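Local coordinates for 4-imidazolone-5-propanoate amidohydrolase (Unidentified, PDB 2OOF), which catalyses the hydrolytic opening of imidazolone-5-propanoate to N-formimidoyl-L-glutamate, the third step of histidine degradation, in a metal-dependent amidohydrolase barrel, at residues 212-217 / 240-245; 70-75 / 139-144; 192-197 / 226-231; 285-290 / 315-320. All coordinates share one frame; numbering follows the deposited sequence.

Contact 1: 212-217 / 240-245. With FE (Fe (III) ion), chain B.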
loop_
_atom_site.group_PDB
_atom_site.type_symbol
_atom_site.label_atom_id
_atom_site.label_comp_id
_atom_site.label_asym_id
_atom_site.label_seq_id
_atom_site.Cartn_x
_atom_site.Cartn_y
_atom_site.Cartn_z
ATOM N N ASP A 212 -11.439 -1.498 5.596
ATOM C CA ASP A 212 -11.604 -0.622 4.431
ATOM C C ASP A 212 -12.941 -0.853 3.725
ATOM O O ASP A 212 -13.526 -1.932 3.834
ATOM C CB ASP A 212 -10.435 -0.878 3.475
ATOM C CG ASP A 212 -10.477 -0.025 2.217
ATOM O OD1 ASP A 212 -11.097 1.063 2.200
ATOM O OD2 ASP A 212 -9.842 -0.452 1.231
ATOM N N VAL A 213 -13.412 0.161 3.004
ATOM C CA VAL A 213 -14.693 0.088 2.299
ATOM C C VAL A 213 -14.624 0.684 0.900
ATOM O O VAL A 213 -13.910 1.659 0.642
ATOM C CB VAL A 213 -15.810 0.887 3.055
ATOM C CG1 VAL A 213 -17.121 0.807 2.295
ATOM C CG2 VAL A 213 -15.998 0.355 4.462
ATOM N N PHE A 214 -15.382 0.088 -0.010
ATOM C CA PHE A 214 -15.457 0.622 -1.353
ATOM C C PHE A 214 -16.734 1.453 -1.398
ATOM O O PHE A 214 -17.818 0.949 -1.691
ATOM C CB PHE A 214 -15.496 -0.490 -2.402
ATOM C CG PHE A 214 -15.625 0.022 -3.821
ATOM C CD1 PHE A 214 -14.869 1.119 -4.264
ATOM C CD2 PHE A 214 -16.488 -0.600 -4.724
ATOM C CE1 PHE A 214 -14.974 1.587 -5.603
ATOM C CE2 PHE A 214 -16.601 -0.142 -6.063
ATOM C CZ PHE A 214 -15.841 0.951 -6.494
ATOM N N CYS A 215 -16.593 2.732 -1.077
ATOM C CA CYS A 215 -17.719 3.657 -1.076
ATOM C C CYS A 215 -17.908 4.204 -2.480
ATOM O O CYS A 215 -17.150 5.067 -2.917
ATOM C CB CYS A 215 -17.431 4.800 -0.111
ATOM S SG CYS A 215 -18.691 6.072 0.027
ATOM N N GLU A 216 -18.918 3.705 -3.187
ATOM C CA GLU A 216 -19.171 4.160 -4.546
ATOM C C GLU A 216 -20.589 3.789 -4.983
ATOM O O GLU A 216 -21.235 2.953 -4.352
ATOM C CB GLU A 216 -18.141 3.532 -5.492
ATOM C CG GLU A 216 -18.148 4.104 -6.896
ATOM C CD GLU A 216 -17.773 5.569 -6.922
ATOM O OE1 GLU A 216 -16.593 5.902 -6.664
ATOM O OE2 GLU A 216 -18.672 6.392 -7.198
ATOM N N HIS A 217 -21.073 4.416 -6.055
ATOM C CA HIS A 217 -22.415 4.124 -6.554
ATOM C C HIS A 217 -22.537 2.647 -6.908
ATOM O O HIS A 217 -23.583 2.040 -6.699
ATOM C CB HIS A 217 -22.751 4.984 -7.781
ATOM C CG HIS A 217 -21.777 4.848 -8.910
ATOM N ND1 HIS A 217 -20.523 5.424 -8.885
ATOM C CD2 HIS A 217 -21.870 4.203 -10.098
ATOM C CE1 HIS A 217 -19.888 5.140 -10.008
ATOM N NE2 HIS A 217 -20.683 4.399 -10.761
ATOM N N LYS A 240 -10.066 3.000 6.860
ATOM C CA LYS A 240 -9.630 3.693 5.653
ATOM C C LYS A 240 -10.705 3.452 4.596
ATOM O O LYS A 240 -11.660 2.714 4.846
ATOM C CB LYS A 240 -8.283 3.133 5.173
ATOM C CG LYS A 240 -8.370 1.715 4.624
ATOM C CD LYS A 240 -7.039 1.209 4.081
ATOM C CE LYS A 240 -6.034 0.951 5.188
ATOM N NZ LYS A 240 -4.753 0.410 4.665
ATOM N N GLY A 241 -10.559 4.051 3.417
ATOM C CA GLY A 241 -11.575 3.842 2.397
ATOM C C GLY A 241 -11.230 4.062 0.936
ATOM O O GLY A 241 -10.326 4.821 0.591
ATOM N N HIS A 242 -11.966 3.364 0.074
ATOM C CA HIS A 242 -11.818 3.482 -1.373
ATOM C C HIS A 242 -12.815 4.575 -1.753
ATOM O O HIS A 242 -14.017 4.312 -1.779
ATOM C CB HIS A 242 -12.251 2.185 -2.080
ATOM C CG HIS A 242 -11.142 1.210 -2.331
ATOM N ND1 HIS A 242 -10.478 0.551 -1.318
ATOM C CD2 HIS A 242 -10.616 0.745 -3.490
ATOM C CE1 HIS A 242 -9.594 -0.281 -1.843
ATOM N NE2 HIS A 242 -9.659 -0.182 -3.159
HETATM N N MSE A 243 -12.362 5.791 -2.038
HETATM C CA MSE A 243 -13.345 6.806 -2.387
HETATM C C MSE A 243 -13.060 7.834 -3.459
HETATM O O MSE A 243 -11.911 8.150 -3.780
HETATM C CB MSE A 243 -13.820 7.531 -1.135
HETATM C CG MSE A 243 -14.915 6.792 -0.378
HETATM SE SE MSE A 243 -14.255 6.563 1.369
HETATM C CE MSE A 243 -15.544 5.351 2.141
ATOM N N ASP A 244 -14.163 8.352 -3.991
ATOM C CA ASP A 244 -14.157 9.343 -5.050
ATOM C C ASP A 244 -13.418 8.851 -6.292
ATOM O O ASP A 244 -12.897 9.644 -7.071
ATOM C CB ASP A 244 -13.560 10.657 -4.533
ATOM C CG ASP A 244 -14.360 11.233 -3.383
ATOM O OD1 ASP A 244 -15.603 11.099 -3.420
ATOM O OD2 ASP A 244 -13.766 11.817 -2.453
ATOM N N GLN A 245 -13.392 7.536 -6.485
ATOM C CA GLN A 245 -12.730 6.959 -7.649
ATOM C C GLN A 245 -13.552 7.220 -8.917
ATOM O O GLN A 245 -13.018 7.638 -9.950
ATOM C CB GLN A 245 -12.547 5.451 -7.455
ATOM C CG GLN A 245 -11.851 4.766 -8.612
ATOM C CD GLN A 245 -11.675 3.279 -8.394
ATOM O OE1 GLN A 245 -12.235 2.699 -7.461
ATOM N NE2 GLN A 245 -10.897 2.650 -9.264
HETATM FE FE FE B . -7.888 -0.968 -4.391
HETATM O O HOH W 1 -17.067 7.715 -3.710
HETATM O O HOH W 2 -8.919 -0.278 -6.440
#

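Contact 2: 70-75 / 139-144. With FE (Fe (III) ion), chain B.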
loop_
_atom_site.group_PDB
_atom_site.type_symbol
_atom_site.label_atom_id
_atom_site.label_comp_id
_atom_site.label_asym_id
_atom_site.label_seq_id
_atom_site.Cartn_x
_atom_site.Cartn_y
_atom_site.Cartn_z
ATOM N N ASP A 70 4.316 -0.047 -0.039
ATOM C CA ASP A 70 3.169 0.215 -0.884
ATOM C C ASP A 70 1.918 -0.231 -0.116
ATOM O O ASP A 70 1.620 -1.414 0.079
ATOM C CB ASP A 70 3.379 -0.359 -2.302
ATOM C CG ASP A 70 3.018 -1.800 -2.439
ATOM O OD1 ASP A 70 3.281 -2.548 -1.479
ATOM O OD2 ASP A 70 2.494 -2.186 -3.527
ATOM N N CYS A 71 1.254 0.807 0.389
ATOM C CA CYS A 71 0.092 0.759 1.265
ATOM C C CYS A 71 -1.285 0.467 0.710
ATOM O O CYS A 71 -2.272 0.744 1.400
ATOM C CB CYS A 71 0.020 2.093 2.011
ATOM S SG CYS A 71 -0.050 3.530 0.866
ATOM N N HIS A 72 -1.383 -0.086 -0.496
ATOM C CA HIS A 72 -2.695 -0.350 -1.068
ATOM C C HIS A 72 -2.686 -1.422 -2.167
ATOM O O HIS A 72 -2.634 -1.097 -3.359
ATOM C CB HIS A 72 -3.261 0.966 -1.615
ATOM C CG HIS A 72 -4.664 0.864 -2.124
ATOM N ND1 HIS A 72 -5.692 1.633 -1.621
ATOM C CD2 HIS A 72 -5.214 0.083 -3.086
ATOM C CE1 HIS A 72 -6.812 1.329 -2.249
ATOM N NE2 HIS A 72 -6.551 0.391 -3.141
ATOM N N THR A 73 -2.743 -2.695 -1.776
ATOM C CA THR A 73 -2.757 -3.758 -2.768
ATOM C C THR A 73 -3.825 -4.814 -2.519
ATOM O O THR A 73 -4.350 -4.944 -1.409
ATOM C CB THR A 73 -1.381 -4.494 -2.877
ATOM O OG1 THR A 73 -1.288 -5.506 -1.868
ATOM C CG2 THR A 73 -0.220 -3.511 -2.711
ATOM N N HIS A 74 -4.162 -5.533 -3.589
ATOM C CA HIS A 74 -5.110 -6.647 -3.567
ATOM C C HIS A 74 -4.310 -7.744 -4.280
ATOM O O HIS A 74 -4.825 -8.406 -5.189
ATOM C CB HIS A 74 -6.364 -6.398 -4.416
ATOM C CG HIS A 74 -7.105 -5.140 -4.096
ATOM N ND1 HIS A 74 -6.588 -3.882 -4.347
ATOM C CD2 HIS A 74 -8.360 -4.939 -3.629
ATOM C CE1 HIS A 74 -7.494 -2.971 -4.053
ATOM N NE2 HIS A 74 -8.581 -3.585 -3.616
ATOM N N LEU A 75 -3.056 -7.938 -3.884
ATOM C CA LEU A 75 -2.242 -8.938 -4.557
ATOM C C LEU A 75 -2.618 -10.400 -4.289
ATOM O O LEU A 75 -2.024 -11.311 -4.869
ATOM C CB LEU A 75 -0.754 -8.693 -4.264
ATOM C CG LEU A 75 -0.209 -8.932 -2.860
ATOM C CD1 LEU A 75 -0.083 -10.430 -2.617
ATOM C CD2 LEU A 75 1.155 -8.263 -2.719
ATOM N N GLU A 139 0.887 -3.601 2.153
ATOM C CA GLU A 139 -0.435 -3.741 2.741
ATOM C C GLU A 139 -1.231 -4.595 1.759
ATOM O O GLU A 139 -1.186 -4.362 0.549
ATOM C CB GLU A 139 -1.101 -2.369 2.912
ATOM C CG GLU A 139 -2.503 -2.437 3.511
ATOM C CD GLU A 139 -3.610 -2.187 2.492
ATOM O OE1 GLU A 139 -3.426 -2.484 1.290
ATOM O OE2 GLU A 139 -4.681 -1.702 2.908
ATOM N N ILE A 140 -1.940 -5.594 2.280
ATOM C CA ILE A 140 -2.741 -6.484 1.446
ATOM C C ILE A 140 -4.173 -6.525 1.978
ATOM O O ILE A 140 -4.391 -6.598 3.184
ATOM C CB ILE A 140 -2.151 -7.906 1.432
ATOM C CG1 ILE A 140 -0.670 -7.847 1.048
ATOM C CG2 ILE A 140 -2.910 -8.769 0.427
ATOM C CD1 ILE A 140 0.054 -9.182 1.114
ATOM N N LYS A 141 -5.141 -6.484 1.072
ATOM C CA LYS A 141 -6.544 -6.475 1.452
ATOM C C LYS A 141 -7.286 -7.785 1.147
ATOM O O LYS A 141 -6.811 -8.635 0.388
ATOM C CB LYS A 141 -7.258 -5.336 0.717
ATOM C CG LYS A 141 -6.657 -3.933 0.879
ATOM C CD LYS A 141 -7.088 -3.056 -0.306
ATOM C CE LYS A 141 -6.822 -1.549 -0.124
ATOM N NZ LYS A 141 -6.324 -1.150 1.210
ATOM N N SER A 142 -8.446 -7.950 1.768
ATOM C CA SER A 142 -9.288 -9.106 1.505
ATOM C C SER A 142 -10.266 -8.506 0.481
ATOM O O SER A 142 -9.874 -7.627 -0.290
ATOM C CB SER A 142 -9.996 -9.557 2.792
ATOM O OG SER A 142 -10.842 -8.552 3.320
ATOM N N GLY A 143 -11.518 -8.934 0.449
ATOM C CA GLY A 143 -12.425 -8.341 -0.520
ATOM C C GLY A 143 -12.734 -9.137 -1.781
ATOM O O GLY A 143 -13.484 -8.659 -2.629
ATOM N N TYR A 144 -12.158 -10.327 -1.932
ATOM C CA TYR A 144 -12.453 -11.156 -3.106
ATOM C C TYR A 144 -13.081 -12.463 -2.656
ATOM O O TYR A 144 -13.172 -13.420 -3.422
ATOM C CB TYR A 144 -11.195 -11.465 -3.923
ATOM C CG TYR A 144 -10.662 -10.271 -4.672
ATOM C CD1 TYR A 144 -11.499 -9.477 -5.447
ATOM C CD2 TYR A 144 -9.323 -9.933 -4.612
ATOM C CE1 TYR A 144 -11.012 -8.358 -6.154
ATOM C CE2 TYR A 144 -8.815 -8.817 -5.316
ATOM C CZ TYR A 144 -9.668 -8.034 -6.085
ATOM O OH TYR A 144 -9.187 -6.934 -6.774
HETATM FE FE FE B . -7.888 -0.968 -4.391
HETATM O O HOH W 2 -8.919 -0.278 -6.440
#

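Contact 3: 192-197 / 226-231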
loop_
_atom_site.group_PDB
_atom_site.type_symbol
_atom_site.label_atom_id
_atom_site.label_comp_id
_atom_site.label_asym_id
_atom_site.label_seq_id
_atom_site.Cartn_x
_atom_site.Cartn_y
_atom_site.Cartn_z
ATOM N N GLU A 192 -24.683 -5.992 7.814
ATOM C CA GLU A 192 -24.804 -6.455 9.191
ATOM C C GLU A 192 -23.908 -7.659 9.449
ATOM O O GLU A 192 -23.334 -7.784 10.532
ATOM C CB GLU A 192 -26.251 -6.819 9.521
ATOM C CG GLU A 192 -27.251 -5.696 9.312
ATOM C CD GLU A 192 -28.581 -5.989 9.981
ATOM O OE1 GLU A 192 -28.917 -7.186 10.128
ATOM O OE2 GLU A 192 -29.293 -5.026 10.350
ATOM N N THR A 193 -23.801 -8.545 8.460
ATOM C CA THR A 193 -22.947 -9.724 8.581
ATOM C C THR A 193 -21.534 -9.224 8.812
ATOM O O THR A 193 -20.781 -9.780 9.608
ATOM C CB THR A 193 -22.934 -10.569 7.284
ATOM O OG1 THR A 193 -24.259 -11.013 6.986
ATOM C CG2 THR A 193 -22.025 -11.786 7.440
ATOM N N ILE A 194 -21.179 -8.161 8.103
ATOM C CA ILE A 194 -19.845 -7.593 8.235
ATOM C C ILE A 194 -19.644 -7.079 9.645
ATOM O O ILE A 194 -18.680 -7.438 10.325
ATOM C CB ILE A 194 -19.623 -6.410 7.258
ATOM C CG1 ILE A 194 -19.849 -6.888 5.830
ATOM C CG2 ILE A 194 -18.216 -5.822 7.440
ATOM C CD1 ILE A 194 -18.982 -8.024 5.441
ATOM N N CYS A 195 -20.576 -6.247 10.083
ATOM C CA CYS A 195 -20.487 -5.642 11.395
ATOM C C CYS A 195 -20.613 -6.588 12.580
ATOM O O CYS A 195 -19.909 -6.428 13.574
ATOM C CB CYS A 195 -21.531 -4.530 11.517
ATOM S SG CYS A 195 -21.392 -3.251 10.219
ATOM N N GLN A 196 -21.485 -7.582 12.481
ATOM C CA GLN A 196 -21.693 -8.485 13.610
ATOM C C GLN A 196 -20.973 -9.827 13.561
ATOM O O GLN A 196 -20.891 -10.512 14.581
ATOM C CB GLN A 196 -23.196 -8.726 13.801
ATOM C CG GLN A 196 -24.011 -7.448 13.718
ATOM C CD GLN A 196 -25.489 -7.673 13.934
ATOM O OE1 GLN A 196 -26.044 -8.690 13.518
ATOM N NE2 GLN A 196 -26.144 -6.710 14.569
ATOM N N GLU A 197 -20.436 -10.208 12.405
ATOM C CA GLU A 197 -19.767 -11.498 12.331
ATOM C C GLU A 197 -18.350 -11.471 11.779
ATOM O O GLU A 197 -17.421 -11.958 12.416
ATOM C CB GLU A 197 -20.617 -12.471 11.506
ATOM C CG GLU A 197 -22.115 -12.250 11.665
ATOM C CD GLU A 197 -22.958 -13.354 11.048
ATOM O OE1 GLU A 197 -22.529 -13.955 10.049
ATOM O OE2 GLU A 197 -24.063 -13.608 11.559
ATOM N N GLU A 226 -20.661 4.068 6.824
ATOM C CA GLU A 226 -20.611 4.510 8.207
ATOM C C GLU A 226 -20.850 3.362 9.170
ATOM O O GLU A 226 -20.266 3.329 10.255
ATOM C CB GLU A 226 -21.632 5.615 8.454
ATOM C CG GLU A 226 -21.747 6.016 9.909
ATOM C CD GLU A 226 -22.599 7.241 10.087
ATOM O OE1 GLU A 226 -23.714 7.264 9.522
ATOM O OE2 GLU A 226 -22.154 8.175 10.787
ATOM N N GLN A 227 -21.712 2.427 8.774
ATOM C CA GLN A 227 -22.022 1.254 9.599
ATOM C C GLN A 227 -20.757 0.458 9.934
ATOM O O GLN A 227 -20.455 0.189 11.104
ATOM C CB GLN A 227 -23.009 0.341 8.866
ATOM C CG GLN A 227 -24.430 0.872 8.817
ATOM C CD GLN A 227 -24.971 1.179 10.200
ATOM O OE1 GLN A 227 -24.691 2.233 10.770
ATOM N NE2 GLN A 227 -25.739 0.249 10.753
ATOM N N VAL A 228 -20.023 0.090 8.890
ATOM C CA VAL A 228 -18.790 -0.664 9.041
ATOM C C VAL A 228 -17.842 0.053 9.985
ATOM O O VAL A 228 -17.419 -0.502 10.991
ATOM C CB VAL A 228 -18.098 -0.852 7.680
ATOM C CG1 VAL A 228 -16.830 -1.683 7.843
ATOM C CG2 VAL A 228 -19.063 -1.515 6.704
ATOM N N TYR A 229 -17.523 1.301 9.666
ATOM C CA TYR A 229 -16.606 2.073 10.493
ATOM C C TYR A 229 -16.966 2.033 11.964
ATOM O O TYR A 229 -16.088 2.011 12.828
ATOM C CB TYR A 229 -16.569 3.522 10.034
ATOM C CG TYR A 229 -15.877 3.724 8.701
ATOM C CD1 TYR A 229 -15.312 2.656 8.006
ATOM C CD2 TYR A 229 -15.786 4.984 8.140
ATOM C CE1 TYR A 229 -14.667 2.840 6.771
ATOM C CE2 TYR A 229 -15.142 5.189 6.903
ATOM C CZ TYR A 229 -14.586 4.115 6.224
ATOM O OH TYR A 229 -13.948 4.309 5.010
ATOM N N LEU A 230 -18.261 2.035 12.251
ATOM C CA LEU A 230 -18.719 1.992 13.628
ATOM C C LEU A 230 -18.322 0.672 14.264
ATOM O O LEU A 230 -17.868 0.633 15.411
ATOM C CB LEU A 230 -20.231 2.138 13.667
ATOM C CG LEU A 230 -20.740 3.462 13.124
ATOM C CD1 LEU A 230 -22.157 3.286 12.650
ATOM C CD2 LEU A 230 -20.630 4.533 14.200
ATOM N N ALA A 231 -18.497 -0.409 13.510
ATOM C CA ALA A 231 -18.169 -1.741 13.997
ATOM C C ALA A 231 -16.667 -1.891 14.206
ATOM O O ALA A 231 -16.231 -2.427 15.225
ATOM C CB ALA A 231 -18.679 -2.800 13.014
#

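Contact 4: 285-290 / 315-320. With FE (Fe (III) ion), chain B.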
loop_
_atom_site.group_PDB
_atom_site.type_symbol
_atom_site.label_atom_id
_atom_site.label_comp_id
_atom_site.label_asym_id
_atom_site.label_seq_id
_atom_site.Cartn_x
_atom_site.Cartn_y
_atom_site.Cartn_z
ATOM N N THR A 285 -4.111 8.744 -0.709
ATOM C CA THR A 285 -3.342 7.772 -1.495
ATOM C C THR A 285 -3.703 7.791 -2.978
ATOM O O THR A 285 -4.840 7.522 -3.365
ATOM C CB THR A 285 -3.552 6.332 -0.951
ATOM O OG1 THR A 285 -3.211 6.311 0.440
ATOM C CG2 THR A 285 -2.682 5.311 -1.706
ATOM N N LEU A 286 -2.717 8.109 -3.802
ATOM C CA LEU A 286 -2.903 8.168 -5.240
ATOM C C LEU A 286 -2.610 6.800 -5.828
ATOM O O LEU A 286 -1.636 6.140 -5.450
ATOM C CB LEU A 286 -1.974 9.230 -5.839
ATOM C CG LEU A 286 -2.143 10.643 -5.244
ATOM C CD1 LEU A 286 -1.125 11.568 -5.874
ATOM C CD2 LEU A 286 -3.559 11.169 -5.479
ATOM N N LEU A 287 -3.478 6.367 -6.734
ATOM C CA LEU A 287 -3.335 5.070 -7.389
ATOM C C LEU A 287 -3.328 5.299 -8.905
ATOM O O LEU A 287 -4.288 4.983 -9.608
ATOM C CB LEU A 287 -4.495 4.158 -6.958
ATOM C CG LEU A 287 -4.505 3.910 -5.436
ATOM C CD1 LEU A 287 -5.760 3.170 -5.035
ATOM C CD2 LEU A 287 -3.261 3.130 -5.020
ATOM N N PRO A 288 -2.219 5.843 -9.425
ATOM C CA PRO A 288 -2.052 6.141 -10.850
ATOM C C PRO A 288 -2.201 4.980 -11.845
ATOM O O PRO A 288 -2.746 5.171 -12.930
ATOM C CB PRO A 288 -0.668 6.786 -10.902
ATOM C CG PRO A 288 0.067 6.066 -9.820
ATOM C CD PRO A 288 -0.957 6.052 -8.694
ATOM N N THR A 289 -1.725 3.793 -11.483
ATOM C CA THR A 289 -1.814 2.638 -12.375
ATOM C C THR A 289 -3.256 2.248 -12.679
ATOM O O THR A 289 -3.565 1.787 -13.782
ATOM C CB THR A 289 -1.084 1.413 -11.784
ATOM O OG1 THR A 289 0.237 1.802 -11.391
ATOM C CG2 THR A 289 -0.971 0.303 -12.824
ATOM N N ALA A 290 -4.143 2.435 -11.709
ATOM C CA ALA A 290 -5.545 2.107 -11.914
ATOM C C ALA A 290 -6.129 3.146 -12.868
ATOM O O ALA A 290 -6.907 2.829 -13.776
ATOM C CB ALA A 290 -6.290 2.135 -10.587
ATOM N N SER A 315 0.782 4.339 -4.447
ATOM C CA SER A 315 0.759 2.894 -4.352
ATOM C C SER A 315 0.347 2.264 -5.679
ATOM O O SER A 315 -0.259 2.916 -6.529
ATOM C CB SER A 315 -0.206 2.464 -3.242
ATOM O OG SER A 315 -0.330 1.052 -3.184
ATOM N N SER A 316 0.676 0.983 -5.828
ATOM C CA SER A 316 0.398 0.202 -7.031
ATOM C C SER A 316 -1.057 -0.216 -7.258
ATOM O O SER A 316 -1.487 -0.316 -8.399
ATOM C CB SER A 316 1.262 -1.065 -7.037
ATOM O OG SER A 316 0.910 -1.919 -5.958
ATOM N N ASP A 317 -1.802 -0.459 -6.184
ATOM C CA ASP A 317 -3.192 -0.899 -6.282
ATOM C C ASP A 317 -3.284 -2.217 -7.058
ATOM O O ASP A 317 -4.269 -2.486 -7.747
ATOM C CB ASP A 317 -4.071 0.166 -6.958
ATOM C CG ASP A 317 -5.560 -0.165 -6.857
ATOM O OD1 ASP A 317 -5.935 -0.822 -5.868
ATOM O OD2 ASP A 317 -6.353 0.224 -7.746
ATOM N N ILE A 318 -2.238 -3.034 -6.941
ATOM C CA ILE A 318 -2.199 -4.321 -7.618
ATOM C C ILE A 318 -3.520 -5.033 -7.409
ATOM O O ILE A 318 -3.923 -5.278 -6.275
ATOM C CB ILE A 318 -1.090 -5.251 -7.050
ATOM C CG1 ILE A 318 0.286 -4.613 -7.226
ATOM C CG2 ILE A 318 -1.132 -6.613 -7.758
ATOM C CD1 ILE A 318 1.373 -5.323 -6.464
ATOM N N ASN A 319 -4.202 -5.344 -8.501
ATOM C CA ASN A 319 -5.461 -6.068 -8.417
ATOM C C ASN A 319 -5.848 -6.583 -9.803
ATOM O O ASN A 319 -5.602 -5.921 -10.820
ATOM C CB ASN A 319 -6.548 -5.184 -7.797
ATOM C CG ASN A 319 -7.201 -4.279 -8.791
ATOM O OD1 ASN A 319 -8.014 -4.721 -9.602
ATOM N ND2 ASN A 319 -6.854 -2.998 -8.739
ATOM N N PRO A 320 -6.464 -7.775 -9.851
ATOM C CA PRO A 320 -6.910 -8.489 -11.053
ATOM C C PRO A 320 -7.731 -7.763 -12.115
ATOM O O PRO A 320 -7.569 -8.040 -13.296
ATOM C CB PRO A 320 -7.634 -9.714 -10.481
ATOM C CG PRO A 320 -8.187 -9.218 -9.213
ATOM C CD PRO A 320 -7.036 -8.397 -8.646
HETATM FE FE FE B . -7.888 -0.968 -4.391
HETATM O O HOH W 3 -1.716 2.609 -8.813
HETATM O O HOH W 2 -8.919 -0.278 -6.440
#

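Contact 1: 212-217 / 240-245
H242 stands between the iron ion and D212: its NE2 binds the metal at 2.3 Å, while ND1, across the ring, donates a weak hydrogen bond to D212 OD2 at 2.8 Å. The bond is bent, with an N-H...O angle of 127°, yet carboxylate and imidazole lie only 23° from coplanar, so the acid meets the ring at its edge. D212 reaches it because CG is anti to the backbone N (chi1 -180°), which swings the carboxylate across to the neighbouring strand. H72, D317 and a water bind the same iron, and H74 is probably a further ligand.

Around this pair the two strands run parallel. H242 is tied to strand 210-215 through both its backbone N and its O: the N donates to V213 O at 2.6 Å, and the O accepts from C215 N at 3.1 Å. F214, on the same face of the sheet as H242, sets the edge of its ring against the histidine, CD1 lying 3.6 Å from H242 CB. The methylenes of K240 lie across D212, with CG 3.5 Å from D212 CB. A CB on G241 would probably crowd the M243 side chain, modelled as selenomethionine. At the strand ends, a water bridges C215 O and D244 N, and Q245, a probable substrate-binding residue, brings OE1 to 3.5 Å from F214 CE1.

A carboxylate on the far nitrogen is likely to favour NE2 as the metal-facing nitrogen and to limit rotation of the ring, though the bond is weak, and would probably make the imidazole a more electron-rich ligand.

Contact 2: 70-75 / 139-144
E139 reaches back to the neighbouring strand at T73 through two torsions: CG is anti to the backbone N (chi1 179°), and a bend at chi2 (-106°) turns the carboxylate along the backbone of the 70-75 segment. There OE1 accepts from T73 N at 3.1 Å, met nearly along the C-O axis. Threonine suits this position, since its hydroxyl also donates to E139 O, with OG1 2.7 Å away. Backbone bonds flank this grip: E139 N to D70 O at 3.1 Å and K141 N to T73 O at 3.0 Å.

OE2 of E139 forms salt bridges with K141 and K240, the K141 one modelled too short for its length to be trusted. K141 lays its methylenes over two histidines. Its CE sits 3.5 Å from the centroid of the H72 ring, 6° off the ring normal, a CH-pi contact over the face, and its CD lies over a face of H74. H72 NE2 binds the iron at 2.3 Å; H74 is probably a ligand too, completing the His-X-His motif of amidohydrolases. With an alanine in place of E139, T73 N would probably lose its side-chain acceptor and K141 and K240 the carboxylate they share, setting K141 free to turn away from the histidines.

Y144, a probable substrate-binding residue, rests CE2 3.6 Å from H74 CB. On the outer side L75 and I140 pack aliphatic tips together. L75 continues onto helix 116-133 and I140 onto helix 148-164, while strand 168-176 takes up the other edge of strand 135-141.

Contact 3: 192-197 / 226-231
C195 directs its CB toward the helix of A231, and the two CB atoms meet at 3.7 Å. Their CA atoms are only 5.2 Å apart, which explains the choice of residues: small side chains at this point allow the backbones to come close. The sulfur goes elsewhere. A chi1 of -56° sets SG anti to the carbonyl carbon, on the side of its own backbone N, and this brings it over the peptide that follows Q227, 3.7 Å from Q227 O and 3.8 Å from V228 N. This is packing against a peptide group whose oxygen already accepts from A231 N within its own helix. Q227 adds its CB beside the sulfur at the edge of the contact, where a polar residue can turn its amide to solvent.

On the inner side two branched residues approach more loosely. I194 leaves its backbone facing the other helix, then bends off, and CG2 comes no nearer than 4.4 Å to V228 CG1. V228 is better described as shared: its branches also touch I199 of helix 187-204 and V211 and V213 of the strand beneath, a role that a compact, beta-branched hydrocarbon fills well.

Over 192-197 and 226-231 the axes come to 9.0 Å, 6° from parallel. Two nearly parallel helices, side by side and backed by parallel strands, are the outer layer of a TIM barrel; this pair is neighbouring helices of that wall, with the side chain of V228 about 11 Å from that of H242 at the metal.

Contact 4: 285-290 / 315-320
L287 lays its side chain across D317 at about a right angle. Its CB starts 4.0 Å from D317 CB, and CG, anti to the carbonyl carbon and beside the backbone N (chi1 -61°), stays close to the same atom. There the chain forks. CD1 comes to 3.8 Å from D317 CG, against the carboxylate carbon, while CD2 wedges in between D317 CB at 3.6 Å and S315 O at 3.4 Å. Leucine suits the spot because both branches are used. Were a serine here, D317 CB would probably lose its apolar backing and the carboxylate would be likelier to shift against the iron.

The acid so supported binds iron through OD1 at 2.5 Å, while its OD2 accepts from the metal-bound water at 2.9 Å. This places it as the aspartate that amidohydrolases carry just after the eighth strand of their TIM barrel, the turn here taking D317 through positive phi. From strand 283-286, L286 O accepts a bond from S315 N at 3.2 Å.

Next in the chain, L287 occupies the N-cap position of helix 288-293. In the first turn, T289 N donates to a water that in turn donates hydrogen bonds to S315 O and, weakly, to S316 O. The small A290 fits its CB 3.4 Å from D317 OD2. Beyond, N319, which probably contacts the product, donates from ND2 to D317 O, and its OD1 accepts from T322 N.

From the N terminus, contact 2 is the first to close, bringing 139-144 back to 70-75 after a long, largely helical excursion and joining the first two barrel strands. Contacts 3 and 1 then cross: 192-197 opens, 212-217 follows, 226-231 closes contact 3, and 240-245 closes contact 1. Outer helices are thus interlocked with the strands beneath, where Y229 of one reaches K240 of the other. Contact 4 comes last, in series, tying 285-290 to 315-320 near the end of the barrel. Contacts 1, 2 and 4 converge on one iron and one water; contact 2 touches both the others, joining H74 to I318 at the barrel's closure, whereas contact 3 belongs to the outer wall.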